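Side-chain contact in macrophomate synthase intermolecular Diels-Alderase (PDB 1IZC), which belongs to the HpcH/HpaI aldolase/citrate lyase family of TIM-barrel enzymes and holds a magnesium ion together with pyruvic acid: residues 205-209 and 210-214. The protein carries 1 engineered substitution. Sequence-based numbering, arbitrary orientation.
Sequences LMFGP and GDYMI. With MG (magnesium ion), chain B; PYR (pyruvic acid), chain C.
Phe207, ending barrel strand 205-207, lays CZ over one face of the Tyr212 ring, 3.7 Å from Tyr212 CG; ring planes at 54° make the pair oblique. Tyr212 CG lies anti to its own N (chi1 171°), which sets the ring beside Phe207 and against helix 230-245. Between them the chain turns into helix 209-215 with Gly208 as N-cap: Tyr212 N donates to Gly208 O (3.0 Å) and Met213 N to Pro209 O (2.8 Å). Met213 curls back round that same carbonyl: CB and CG both contact Pro209 O, SD stays farther off, and the bend at chi3 (-89°) brings CE back to Pro209 O, with Pro209 CB 4.0 Å away. Asp211 CB and CG pass beside the pyruvic acid; Asp211 OD2 binds magnesium at 2.1 Å, and Glu185 OE1 is a further ligand. Phe149 N and Ser148 OG of the second subunit hydrogen-bond OD1 and OD2, respectively. The helix's first turn presents backbone N-H groups: Gly210 N reaches pyruvic acid OXT (3.0 Å), Asp211 N reaches pyruvic acid O (3.1 Å). That O, with O3, also binds magnesium (O at 2.2 Å), so dipole and metal probably both stabilise the pyruvic acid carboxylate's negative charge.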
loop_
_atom_site.group_PDB
_atom_site.type_symbol
_atom_site.label_atom_id
_atom_site.label_comp_id
_atom_site.label_asym_id
_atom_site.label_seq_id
_atom_site.Cartn_x
_atom_site.Cartn_y
_atom_site.Cartn_z
ATOM N N LEU A 205 22.219 26.226 8.826
ATOM C CA LEU A 205 22.743 26.236 7.456
ATOM C C LEU A 205 23.382 24.884 7.173
ATOM O O LEU A 205 24.072 24.328 8.030
ATOM C CB LEU A 205 23.794 27.333 7.267
ATOM C CG LEU A 205 23.242 28.726 6.957
ATOM C CD1 LEU A 205 24.375 29.746 7.017
ATOM C CD2 LEU A 205 22.576 28.723 5.579
ATOM N N MET A 206 23.160 24.371 5.970
ATOM C CA MET A 206 23.719 23.078 5.581
ATOM C C MET A 206 24.420 23.220 4.242
ATOM O O MET A 206 24.006 24.017 3.414
ATOM C CB MET A 206 22.599 22.037 5.451
ATOM C CG MET A 206 23.067 20.641 5.048
ATOM S SD MET A 206 21.643 19.536 4.918
ATOM C CE MET A 206 21.394 19.075 6.665
ATOM N N PHE A 207 25.473 22.433 4.033
ATOM C CA PHE A 207 26.202 22.471 2.768
ATOM C C PHE A 207 25.927 21.150 2.052
ATOM O O PHE A 207 25.671 20.131 2.696
ATOM C CB PHE A 207 27.707 22.597 3.015
ATOM C CG PHE A 207 28.486 23.103 1.822
ATOM C CD1 PHE A 207 28.594 24.466 1.572
ATOM C CD2 PHE A 207 29.107 22.216 0.946
ATOM C CE1 PHE A 207 29.314 24.942 0.466
ATOM C CE2 PHE A 207 29.827 22.689 -0.159
ATOM C CZ PHE A 207 29.927 24.050 -0.395
ATOM N N GLY A 208 25.947 21.182 0.724
ATOM C CA GLY A 208 25.750 19.971 -0.055
ATOM C C GLY A 208 27.037 19.791 -0.848
ATOM O O GLY A 208 27.130 20.277 -1.967
ATOM N N PRO A 209 28.042 19.092 -0.295
ATOM C CA PRO A 209 29.326 18.884 -0.983
ATOM C C PRO A 209 29.230 18.257 -2.373
ATOM O O PRO A 209 29.889 18.698 -3.310
ATOM C CB PRO A 209 30.109 17.981 -0.030
ATOM C CG PRO A 209 29.399 18.087 1.288
ATOM C CD PRO A 209 27.962 18.301 0.946
ATOM N N GLY A 210 28.424 17.208 -2.487
ATOM C CA GLY A 210 28.279 16.520 -3.758
ATOM C C GLY A 210 27.753 17.406 -4.865
ATOM O O GLY A 210 28.398 17.553 -5.912
ATOM N N ASP A 211 26.576 17.990 -4.655
ATOM C CA ASP A 211 26.019 18.859 -5.674
ATOM C C ASP A 211 26.942 20.040 -5.929
ATOM O O ASP A 211 27.091 20.467 -7.067
ATOM C CB ASP A 211 24.621 19.345 -5.289
ATOM C CG ASP A 211 23.537 18.338 -5.661
ATOM O OD1 ASP A 211 23.684 17.660 -6.699
ATOM O OD2 ASP A 211 22.536 18.228 -4.933
ATOM N N TYR A 212 27.573 20.565 -4.880
ATOM C CA TYR A 212 28.477 21.696 -5.082
ATOM C C TYR A 212 29.626 21.306 -6.009
ATOM O O TYR A 212 29.912 22.001 -6.988
ATOM C CB TYR A 212 29.065 22.187 -3.758
ATOM C CG TYR A 212 30.165 23.205 -3.985
ATOM C CD1 TYR A 212 29.865 24.524 -4.340
ATOM C CD2 TYR A 212 31.502 22.817 -3.955
ATOM C CE1 TYR A 212 30.883 25.436 -4.669
ATOM C CE2 TYR A 212 32.526 23.714 -4.281
ATOM C CZ TYR A 212 32.209 25.013 -4.638
ATOM O OH TYR A 212 33.226 25.880 -5.003
ATOM N N MET A 213 30.284 20.195 -5.697
ATOM C CA MET A 213 31.404 19.747 -6.510
ATOM C C MET A 213 31.016 19.540 -7.969
ATOM O O MET A 213 31.761 19.909 -8.873
ATOM C CB MET A 213 31.998 18.468 -5.928
ATOM C CG MET A 213 32.695 18.705 -4.596
ATOM S SD MET A 213 33.559 17.261 -3.987
ATOM C CE MET A 213 32.260 16.428 -3.038
ATOM N N ILE A 214 29.845 18.967 -8.212
ATOM C CA ILE A 214 29.421 18.764 -9.590
ATOM C C ILE A 214 29.233 20.113 -10.273
ATOM O O ILE A 214 29.698 20.331 -11.392
ATOM C CB ILE A 214 28.093 17.964 -9.641
ATOM C CG1 ILE A 214 28.333 16.554 -9.094
ATOM C CG2 ILE A 214 27.555 17.915 -11.068
ATOM C CD1 ILE A 214 27.068 15.707 -8.978
HETATM MG MG MG B . 22.206 18.047 -2.842
HETATM C C PYR C . 24.632 17.157 -1.530
HETATM O O PYR C . 24.302 17.512 -2.678
HETATM O OXT PYR C . 25.797 16.839 -1.188
HETATM C CA PYR C . 23.470 17.146 -0.566
HETATM O O3 PYR C . 22.306 17.448 -0.876
HETATM C CB PYR C . 23.829 16.747 0.806
HETATM O O HOH W 1 20.089 18.602 -2.752
HETATM O O HOH W 2 21.824 15.842 -3.226
#